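Local coordinates for protein polymeric immunoglobulin receptor (Mus musculus, PDB 4NOB) that probably binds polymeric immunoglobulins through this first V-type Ig domain, as part of the receptor that carries them across epithelia and yields secretory component, at residues Q12-I17 against V22-Y27; N69-P74 against V80-Q85. All blocks are in the same frame, centred on the assembly; numbering follows the deposited sequence.

Contact 1: residues Q12-I17 against V22-Y27; sequences QEVSSI and VSITCY. With NAG (2-acetamido-2-deoxy-beta-D-glucopyranose), chain B; EDO (1,2-ethanediol), chain F.
V14 and V22 face each other across two nearly antiparallel strands that do not pair: the axes of 13-17 and 22-27 come no closer than 9.1 Å, and side chains alone bridge them. In this V-type immunoglobulin sandwich, 13-17 pairs in parallel with 105-114 of one sheet, while 22-27 lies at the margin of the other, so the contact joins the two sheets at an edge. Methyl CG1 of V14, set anti to its own backbone N (chi1 176°), meets CG1 of V22 at 3.7 Å, the two side chains running at a slant to one another. The other methyl of V14, CG2, lies 4.2 Å from CG1 of I24, so one valine spans two alternate residues of the opposite strand. S16 contributes a looser contact, OG 4.0 Å from CG1 of V22; the polar partner of that hydroxyl is D20, in the turn linking the strands. A molecule of 1,2-ethanediol, probably from the crystallisation liquor, rests against the same apolar side chains, its C2 3.8 Å from CG1 of V14. Its O1 accepts a nearly straight hydrogen bond from the backbone N of S23, 3.0 Å long with an angle of 175° at the hydrogen.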
ATOM      1  N   GLN A  12      10.116  -3.627   1.599  1.00  9.62           N
ATOM      2  CA  GLN A  12      10.474  -3.897   0.222  1.00 10.23           C
ATOM      3  C   GLN A  12       9.720  -5.128  -0.290  1.00 10.34           C
ATOM      4  O   GLN A  12       9.300  -5.166  -1.434  1.00 10.54           O
ATOM      5  CB  GLN A  12      12.002  -4.125   0.150  1.00 11.41           C
ATOM      6  CG  GLN A  12      12.512  -4.437  -1.243  1.00 10.85           C
ATOM      7  CD  GLN A  12      14.020  -4.749  -1.270  1.00 13.31           C
ATOM      8  OE1 GLN A  12      14.717  -4.582  -0.242  1.00 13.96           O
ATOM      9  NE2 GLN A  12      14.464  -5.310  -2.343  1.00 14.63           N
ATOM     10  N   GLU A  13       9.618  -6.171   0.546  1.00 11.06           N
ATOM     11  CA  GLU A  13       8.891  -7.343   0.209  1.00 14.75           C
ATOM     12  C   GLU A  13       8.029  -7.732   1.331  1.00 14.97           C
ATOM     13  O   GLU A  13       8.393  -7.636   2.521  1.00 16.95           O
ATOM     14  CB  GLU A  13       9.873  -8.451  -0.150  1.00 18.58           C
ATOM     15  CG  GLU A  13       9.134  -9.572  -0.864  1.00 29.87           C
ATOM     16  CD  GLU A  13       8.981 -10.785  -0.024  1.00 47.61           C
ATOM     17  OE1 GLU A  13       8.930 -10.621   1.220  1.00 62.08           O
ATOM     18  OE2 GLU A  13       8.908 -11.901  -0.631  1.00 68.59           O
ATOM     19  N   VAL A  14       6.759  -8.016   1.010  1.00 12.74           N
ATOM     20  CA  VAL A  14       5.788  -8.487   1.973  1.00 13.94           C
ATOM     21  C   VAL A  14       5.308  -9.861   1.535  1.00 13.97           C
ATOM     22  O   VAL A  14       4.922 -10.013   0.400  1.00 14.07           O
ATOM     23  CB  VAL A  14       4.562  -7.543   2.060  1.00 14.44           C
ATOM     24  CG1 VAL A  14       3.526  -8.119   3.003  1.00 16.97           C
ATOM     25  CG2 VAL A  14       5.020  -6.137   2.514  1.00 14.81           C
ATOM     26  N   SER A  15       5.515 -10.876   2.387  1.00 14.14           N
ATOM     27  CA  SER A  15       5.120 -12.262   2.048  1.00 16.77           C
ATOM     28  C   SER A  15       3.941 -12.634   2.935  1.00 16.75           C
ATOM     29  O   SER A  15       3.969 -12.384   4.144  1.00 20.65           O
ATOM     30  CB  SER A  15       6.227 -13.193   2.365  1.00 22.36           C
ATOM     31  OG  SER A  15       7.332 -12.889   1.548  1.00 29.29           O
ATOM     32  N   SER A  16       2.901 -13.221   2.359  1.00 14.73           N
ATOM     33  CA  SER A  16       1.725 -13.669   3.074  1.00 14.34           C
ATOM     34  C   SER A  16       1.223 -14.940   2.444  1.00 13.19           C
ATOM     35  O   SER A  16       1.783 -15.460   1.446  1.00 13.23           O
ATOM     36  CB  SER A  16       0.670 -12.592   2.982  1.00 18.33           C
ATOM     37  OG  SER A  16      -0.304 -12.824   4.019  1.00 24.09           O
ATOM     38  N   ILE A  17       0.180 -15.499   3.063  1.00 15.49           N
ATOM     39  CA  ILE A  17      -0.542 -16.657   2.582  1.00 16.03           C
ATOM     40  C   ILE A  17      -1.980 -16.290   2.343  1.00 14.91           C
ATOM     41  O   ILE A  17      -2.580 -15.420   3.023  1.00 14.04           O
ATOM     42  CB  ILE A  17      -0.458 -17.763   3.648  1.00 19.92           C
ATOM     43  CG1 ILE A  17       1.021 -18.147   3.923  1.00 24.21           C
ATOM     44  CG2 ILE A  17      -1.221 -18.970   3.242  1.00 23.03           C
ATOM     45  CD1 ILE A  17       1.711 -18.678   2.715  1.00 28.65           C
ATOM     46  N   VAL A  22      -2.494  -8.147   5.828  1.00 11.87           N
ATOM     47  CA  VAL A  22      -1.251  -7.450   6.014  1.00 12.36           C
ATOM     48  C   VAL A  22      -1.471  -5.994   6.418  1.00 11.89           C
ATOM     49  O   VAL A  22      -2.541  -5.434   6.220  1.00 11.40           O
ATOM     50  CB  VAL A  22      -0.339  -7.446   4.820  1.00 12.85           C
ATOM     51  CG1 VAL A  22       0.178  -8.839   4.520  1.00 14.37           C
ATOM     52  CG2 VAL A  22      -1.038  -6.797   3.651  1.00 12.85           C
ATOM     53  N   SER A  23      -0.458  -5.416   7.101  1.00 11.43           N
ATOM     54  CA  SER A  23      -0.486  -4.035   7.526  1.00 11.66           C
ATOM     55  C   SER A  23       0.790  -3.411   7.154  1.00 12.37           C
ATOM     56  O   SER A  23       1.852  -3.758   7.775  1.00 16.89           O
ATOM     57  CB  SER A  23      -0.684  -3.952   9.007  1.00 14.43           C
ATOM     58  OG  SER A  23      -0.862  -2.671   9.519  1.00 17.43           O
ATOM     59  N   ILE A  24       0.762  -2.580   6.116  1.00 10.61           N
ATOM     60  CA  ILE A  24       2.007  -2.051   5.477  1.00 10.44           C
ATOM     61  C   ILE A  24       2.210  -0.641   5.901  1.00 10.69           C
ATOM     62  O   ILE A  24       1.366   0.201   5.645  1.00 12.02           O
ATOM     63  CB  ILE A  24       1.849  -2.123   3.990  1.00 11.25           C
ATOM     64  CG1 ILE A  24       1.850  -3.633   3.547  1.00 13.19           C
ATOM     65  CG2 ILE A  24       2.918  -1.352   3.221  1.00 12.29           C
ATOM     66  CD1 ILE A  24       1.366  -3.875   2.176  1.00 15.08           C
ATOM     67  N   THR A  25       3.295  -0.336   6.628  1.00  9.48           N
ATOM     68  CA  THR A  25       3.617   0.997   7.107  1.00 10.10           C
ATOM     69  C   THR A  25       4.610   1.642   6.178  1.00  9.20           C
ATOM     70  O   THR A  25       5.641   1.079   5.810  1.00  9.75           O
ATOM     71  CB  THR A  25       4.268   1.014   8.507  1.00 11.23           C
ATOM     72  OG1 THR A  25       3.258   0.541   9.429  1.00 15.92           O
ATOM     73  CG2 THR A  25       4.738   2.366   8.899  1.00 12.37           C
ATOM     74  N   CYS A  26       4.227   2.798   5.679  1.00  9.71           N
ATOM     75  CA  CYS A  26       5.119   3.692   4.874  1.00 10.57           C
ATOM     76  C   CYS A  26       5.415   4.930   5.700  1.00  9.75           C
ATOM     77  O   CYS A  26       4.534   5.553   6.285  1.00 10.94           O
ATOM     78  CB  CYS A  26       4.561   3.990   3.537  1.00 10.79           C
ATOM     79  SG  CYS A  26       4.647   2.425   2.496  1.00 11.47           S
ATOM     80  N   TYR A  27       6.703   5.345   5.673  1.00  9.13           N
ATOM     81  CA  TYR A  27       7.270   6.464   6.380  1.00  8.86           C
ATOM     82  C   TYR A  27       7.557   7.585   5.394  1.00  9.79           C
ATOM     83  O   TYR A  27       8.027   7.347   4.292  1.00 11.65           O
ATOM     84  CB  TYR A  27       8.605   6.056   6.976  1.00  9.93           C
ATOM     85  CG  TYR A  27       8.530   5.009   8.040  1.00  9.59           C
ATOM     86  CD1 TYR A  27       8.521   3.662   7.696  1.00 10.00           C
ATOM     87  CD2 TYR A  27       8.587   5.322   9.360  1.00 11.34           C
ATOM     88  CE1 TYR A  27       8.496   2.647   8.731  1.00 11.67           C
ATOM     89  CE2 TYR A  27       8.562   4.343  10.327  1.00 12.14           C
ATOM     90  CZ  TYR A  27       8.533   3.026   9.983  1.00 13.16           C
ATOM     91  OH  TYR A  27       8.625   2.062  11.058  1.00 16.16           O
TER
HETATM   92  C1  NAG B 201       2.359   5.594  14.612  1.00 17.18           C
HETATM   93  C2  NAG B 201       2.872   4.215  14.996  1.00 18.07           C
HETATM   94  C3  NAG B 201       1.728   3.198  15.103  1.00 21.13           C
HETATM   95  C4  NAG B 201       0.682   3.743  16.034  1.00 22.22           C
HETATM   96  C5  NAG B 201       0.270   5.099  15.471  1.00 21.56           C
HETATM   97  C6  NAG B 201      -0.827   5.747  16.354  1.00 23.26           C
HETATM   98  C7  NAG B 201       5.116   3.582  14.175  1.00 20.50           C
HETATM   99  C8  NAG B 201       5.960   3.107  12.994  1.00 20.17           C
HETATM  100  N2  NAG B 201       3.813   3.813  13.944  1.00 17.94           N
HETATM  101  O3  NAG B 201       2.265   1.990  15.683  1.00 23.23           O
HETATM  102  O4  NAG B 201      -0.502   2.886  16.108  1.00 25.89           O
HETATM  103  O5  NAG B 201       1.372   5.981  15.541  1.00 18.00           O
HETATM  104  O6  NAG B 201      -0.354   5.831  17.725  1.00 27.72           O
HETATM  105  O7  NAG B 201       5.654   3.834  15.267  1.00 21.64           O
HETATM  106  C1  EDO F 205       3.160  -7.308   6.964  1.00 35.25           C
HETATM  107  O1  EDO F 205       1.877  -7.144   7.624  1.00 26.21           O
HETATM  108  C2  EDO F 205       3.409  -6.058   6.140  1.00 34.97           C
HETATM  109  O2  EDO F 205       4.592  -5.263   6.428  1.00 33.67           O

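Contact 2: residues N69-P74 against V80-Q85; sequences NLINFP and VINIEQ. With NAG (2-acetamido-2-deoxy-beta-D-glucopyranose), chain B.
This is an antiparallel pairing within a beta hairpin, joining strands 68-73 and 78-83 in the three-stranded sheet of the V-set domain; 68-73 is one of the two outermost strands, and 78-83 the middle one. Two pairs of backbone hydrogen bonds set the register. N69 and N82 exchange N-H and C=O in both directions, as do I71 and V80, whose two bonds are each 2.8 Å long. L70 and I81 form the non-hydrogen-bonded pair between them, where CA of L70 sends a CA-H...O contact to O of V80 at 3.2 Å. Their side chains lie side by side, CG of L70 4.2 Å from CG1 of I81, on the face turned to K39 and W41 of strand 39-44. The other face carries I71, V80 and N82; OD1 of N82 is bound by S23 of the neighbouring strand. On that side, with CG anti to the carbonyl carbon (chi1 -68°), the F73 ring is brought beside V80 with an edge toward it, and CG2 of V80 lies in the ring plane 3.6 Å from CE2. One ring face takes CG2 of I71, off centre, and the opposite face is covered by the attached N-acetylglucosamine, with sugar C5 3.6 Å above the ring centre. Replacing F73 by an alanine is likely to leave this sugar without its aromatic platform and CG2 of V80 without its neighbour at the ring edge. The sugar-ring contact is CH-pi in kind, consistent with the phenyl group helping to hold the sugar against the sheet.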
ATOM      1  N   ASN A  69      -8.053  -0.532   4.225  1.00 10.01           N
ATOM      2  CA  ASN A  69      -8.110   0.794   4.903  1.00 10.24           C
ATOM      3  C   ASN A  69      -6.711   1.397   4.632  1.00 10.47           C
ATOM      4  O   ASN A  69      -5.708   0.729   4.390  1.00 11.57           O
ATOM      5  CB  ASN A  69      -8.343   0.604   6.430  1.00 11.64           C
ATOM      6  CG  ASN A  69      -8.727   1.866   7.187  1.00 13.65           C
ATOM      7  OD1 ASN A  69      -8.865   2.905   6.641  1.00 12.67           O
ATOM      8  ND2 ASN A  69      -8.895   1.736   8.517  1.00 13.47           N
ATOM      9  N   LEU A  70      -6.682   2.710   4.615  1.00 10.66           N
ATOM     10  CA  LEU A  70      -5.444   3.491   4.571  1.00  9.47           C
ATOM     11  C   LEU A  70      -5.593   4.489   5.708  1.00 11.36           C
ATOM     12  O   LEU A  70      -6.526   5.304   5.700  1.00 11.46           O
ATOM     13  CB  LEU A  70      -5.171   4.107   3.229  1.00 10.20           C
ATOM     14  CG  LEU A  70      -3.826   4.805   3.053  1.00 11.07           C
ATOM     15  CD1 LEU A  70      -3.556   5.019   1.602  1.00 13.06           C
ATOM     16  CD2 LEU A  70      -3.759   6.182   3.740  1.00 12.67           C
ATOM     17  N   ILE A  71      -4.718   4.466   6.709  1.00 10.10           N
ATOM     18  CA  ILE A  71      -4.814   5.346   7.849  1.00 10.65           C
ATOM     19  C   ILE A  71      -3.557   6.209   7.934  1.00 10.59           C
ATOM     20  O   ILE A  71      -2.434   5.645   8.000  1.00 10.42           O
ATOM     21  CB  ILE A  71      -4.884   4.579   9.176  1.00 11.74           C
ATOM     22  CG1 ILE A  71      -5.953   3.484   9.145  1.00 13.79           C
ATOM     23  CG2 ILE A  71      -5.125   5.559  10.323  1.00 12.52           C
ATOM     24  CD1 ILE A  71      -5.966   2.513  10.325  1.00 17.35           C
ATOM     25  N   ASN A  72      -3.724   7.495   7.865  1.00  8.81           N
ATOM     26  CA  ASN A  72      -2.657   8.450   8.058  1.00  9.37           C
ATOM     27  C   ASN A  72      -2.445   8.648   9.514  1.00 10.14           C
ATOM     28  O   ASN A  72      -3.361   8.904  10.280  1.00 10.36           O
ATOM     29  CB  ASN A  72      -2.850   9.767   7.330  1.00  9.94           C
ATOM     30  CG  ASN A  72      -1.611  10.682   7.381  1.00 11.87           C
ATOM     31  OD1 ASN A  72      -0.512  10.213   7.247  1.00 12.03           O
ATOM     32  ND2 ASN A  72      -1.845  11.979   7.563  1.00 12.30           N
ATOM     33  N   PHE A  73      -1.170   8.634   9.934  1.00 10.10           N
ATOM     34  CA  PHE A  73      -0.750   8.922  11.306  1.00 10.78           C
ATOM     35  C   PHE A  73       0.207  10.125  11.300  1.00 11.04           C
ATOM     36  O   PHE A  73       1.448   9.930  11.390  1.00 10.95           O
ATOM     37  CB  PHE A  73      -0.108   7.689  11.960  1.00 11.65           C
ATOM     38  CG  PHE A  73      -1.022   6.555  12.217  1.00 12.28           C
ATOM     39  CD1 PHE A  73      -1.997   6.663  13.189  1.00 16.62           C
ATOM     40  CD2 PHE A  73      -0.849   5.355  11.539  1.00 15.21           C
ATOM     41  CE1 PHE A  73      -2.842   5.615  13.475  1.00 18.49           C
ATOM     42  CE2 PHE A  73      -1.718   4.315  11.857  1.00 15.74           C
ATOM     43  CZ  PHE A  73      -2.723   4.482  12.785  1.00 17.49           C
ATOM     44  N   PRO A  74      -0.290  11.337  11.178  1.00 10.83           N
ATOM     45  CA  PRO A  74       0.590  12.479  11.161  1.00 11.36           C
ATOM     46  C   PRO A  74       1.416  12.589  12.412  1.00 11.22           C
ATOM     47  O   PRO A  74       2.552  13.109  12.336  1.00 12.83           O
ATOM     48  CB  PRO A  74      -0.333  13.638  10.946  1.00 12.68           C
ATOM     49  CG  PRO A  74      -1.654  13.109  11.321  1.00 13.37           C
ATOM     50  CD  PRO A  74      -1.708  11.705  11.061  1.00 12.13           C
ATOM     51  N   VAL A  80      -0.517   3.810   7.103  1.00  9.69           N
ATOM     52  CA  VAL A  80      -0.638   2.350   7.088  1.00 11.08           C
ATOM     53  C   VAL A  80      -1.693   1.934   6.057  1.00 10.37           C
ATOM     54  O   VAL A  80      -2.755   2.577   5.994  1.00 10.58           O
ATOM     55  CB  VAL A  80      -0.921   1.801   8.454  1.00 13.61           C
ATOM     56  CG1 VAL A  80      -0.994   0.315   8.459  1.00 16.57           C
ATOM     57  CG2 VAL A  80       0.092   2.269   9.441  1.00 16.52           C
ATOM     58  N   ILE A  81      -1.353   0.907   5.286  1.00  9.15           N
ATOM     59  CA  ILE A  81      -2.303   0.290   4.399  1.00 10.17           C
ATOM     60  C   ILE A  81      -2.598  -1.087   4.915  1.00  9.75           C
ATOM     61  O   ILE A  81      -1.721  -1.936   5.026  1.00 10.14           O
ATOM     62  CB  ILE A  81      -1.707   0.205   2.968  1.00 11.00           C
ATOM     63  CG1 ILE A  81      -1.248   1.555   2.449  1.00 12.98           C
ATOM     64  CG2 ILE A  81      -2.725  -0.382   2.031  1.00 12.92           C
ATOM     65  CD1 ILE A  81       0.221   1.685   2.269  1.00 17.64           C
ATOM     66  N   ASN A  82      -3.850  -1.297   5.269  1.00  8.67           N
ATOM     67  CA  ASN A  82      -4.329  -2.633   5.734  1.00  9.61           C
ATOM     68  C   ASN A  82      -5.089  -3.298   4.626  1.00  9.94           C
ATOM     69  O   ASN A  82      -5.971  -2.669   4.025  1.00 10.79           O
ATOM     70  CB  ASN A  82      -5.216  -2.434   6.955  1.00  9.60           C
ATOM     71  CG  ASN A  82      -4.468  -1.952   8.199  1.00 12.33           C
ATOM     72  OD1 ASN A  82      -3.347  -2.288   8.385  1.00 13.99           O
ATOM     73  ND2 ASN A  82      -5.133  -1.201   9.005  1.00 15.51           N
ATOM     74  N   ILE A  83      -4.739  -4.522   4.316  1.00 10.05           N
ATOM     75  CA  ILE A  83      -5.345  -5.314   3.249  1.00 10.51           C
ATOM     76  C   ILE A  83      -5.659  -6.666   3.790  1.00 11.03           C
ATOM     77  O   ILE A  83      -4.776  -7.336   4.280  1.00 12.40           O
ATOM     78  CB  ILE A  83      -4.463  -5.442   1.972  1.00 11.22           C
ATOM     79  CG1 ILE A  83      -3.781  -4.076   1.599  1.00 12.50           C
ATOM     80  CG2 ILE A  83      -5.322  -5.950   0.834  1.00 13.09           C
ATOM     81  CD1 ILE A  83      -2.710  -4.295   0.595  1.00 14.71           C
ATOM     82  N   GLU A  84      -6.907  -7.053   3.691  1.00  9.91           N
ATOM     83  CA  GLU A  84      -7.420  -8.282   4.274  1.00 11.43           C
ATOM     84  C   GLU A  84      -7.899  -9.245   3.207  1.00 10.96           C
ATOM     85  O   GLU A  84      -8.057  -8.916   2.059  1.00 10.17           O
ATOM     86  CB  GLU A  84      -8.516  -8.023   5.314  1.00 13.08           C
ATOM     87  CG  GLU A  84      -8.027  -6.977   6.285  1.00 16.07           C
ATOM     88  CD  GLU A  84      -8.975  -5.959   6.747  1.00 25.11           C
ATOM     89  OE1 GLU A  84     -10.196  -6.080   6.367  1.00 25.32           O
ATOM     90  OE2 GLU A  84      -8.439  -5.065   7.555  1.00 27.00           O
ATOM     91  N   GLN A  85      -8.165 -10.480   3.623  1.00 11.42           N
ATOM     92  CA  GLN A  85      -8.728 -11.497   2.714  1.00 12.29           C
ATOM     93  C   GLN A  85      -7.881 -11.662   1.477  1.00 11.30           C
ATOM     94  O   GLN A  85      -8.356 -11.695   0.376  1.00 12.74           O
ATOM     95  CB  GLN A  85     -10.178 -11.184   2.372  1.00 13.60           C
ATOM     96  CG  GLN A  85     -11.013 -11.159   3.626  1.00 16.84           C
ATOM     97  CD  GLN A  85     -12.447 -10.820   3.321  1.00 23.59           C
ATOM     98  OE1 GLN A  85     -13.092 -11.541   2.544  1.00 29.33           O
ATOM     99  NE2 GLN A  85     -12.938  -9.665   3.850  1.00 25.12           N
TER
HETATM  100  C1  NAG B 201       2.359   5.594  14.612  1.00 17.18           C
HETATM  101  C2  NAG B 201       2.872   4.215  14.996  1.00 18.07           C
HETATM  102  C3  NAG B 201       1.728   3.198  15.103  1.00 21.13           C
HETATM  103  C4  NAG B 201       0.682   3.743  16.034  1.00 22.22           C
HETATM  104  C5  NAG B 201       0.270   5.099  15.471  1.00 21.56           C
HETATM  105  C6  NAG B 201      -0.827   5.747  16.354  1.00 23.26           C
HETATM  106  C7  NAG B 201       5.116   3.582  14.175  1.00 20.50           C
HETATM  107  C8  NAG B 201       5.960   3.107  12.994  1.00 20.17           C
HETATM  108  N2  NAG B 201       3.813   3.813  13.944  1.00 17.94           N
HETATM  109  O3  NAG B 201       2.265   1.990  15.683  1.00 23.23           O
HETATM  110  O4  NAG B 201      -0.502   2.886  16.108  1.00 25.89           O
HETATM  111  O5  NAG B 201       1.372   5.981  15.541  1.00 18.00           O
HETATM  112  O6  NAG B 201      -0.354   5.831  17.725  1.00 27.72           O
HETATM  113  O7  NAG B 201       5.654   3.834  15.267  1.00 21.64           O

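In the fold
Both contacts are partly buried and lie inside the same immunoglobulin domain, their centres about 11 Å apart. None of the touching residues of contact 1 is exposed, whereas contact 2 runs from buried V80 and I81 to exposed N69. Contact 2 is pairing within a sheet, its backbone bonds fixing neighbouring strands; contact 1 reaches between the two sheets and relies on apolar side chains. Strands 22-27 and 78-83, adjacent in one sheet, tie them together: I24 N probably bonds to I81 O at 2.8 Å. The glycan lies over F73 of contact 2 and also touches Y27, at the far end of 22-27 and apart from the packing of contact 1, while the disulfide C26-C96 links strand 22-27 to strand 92-98.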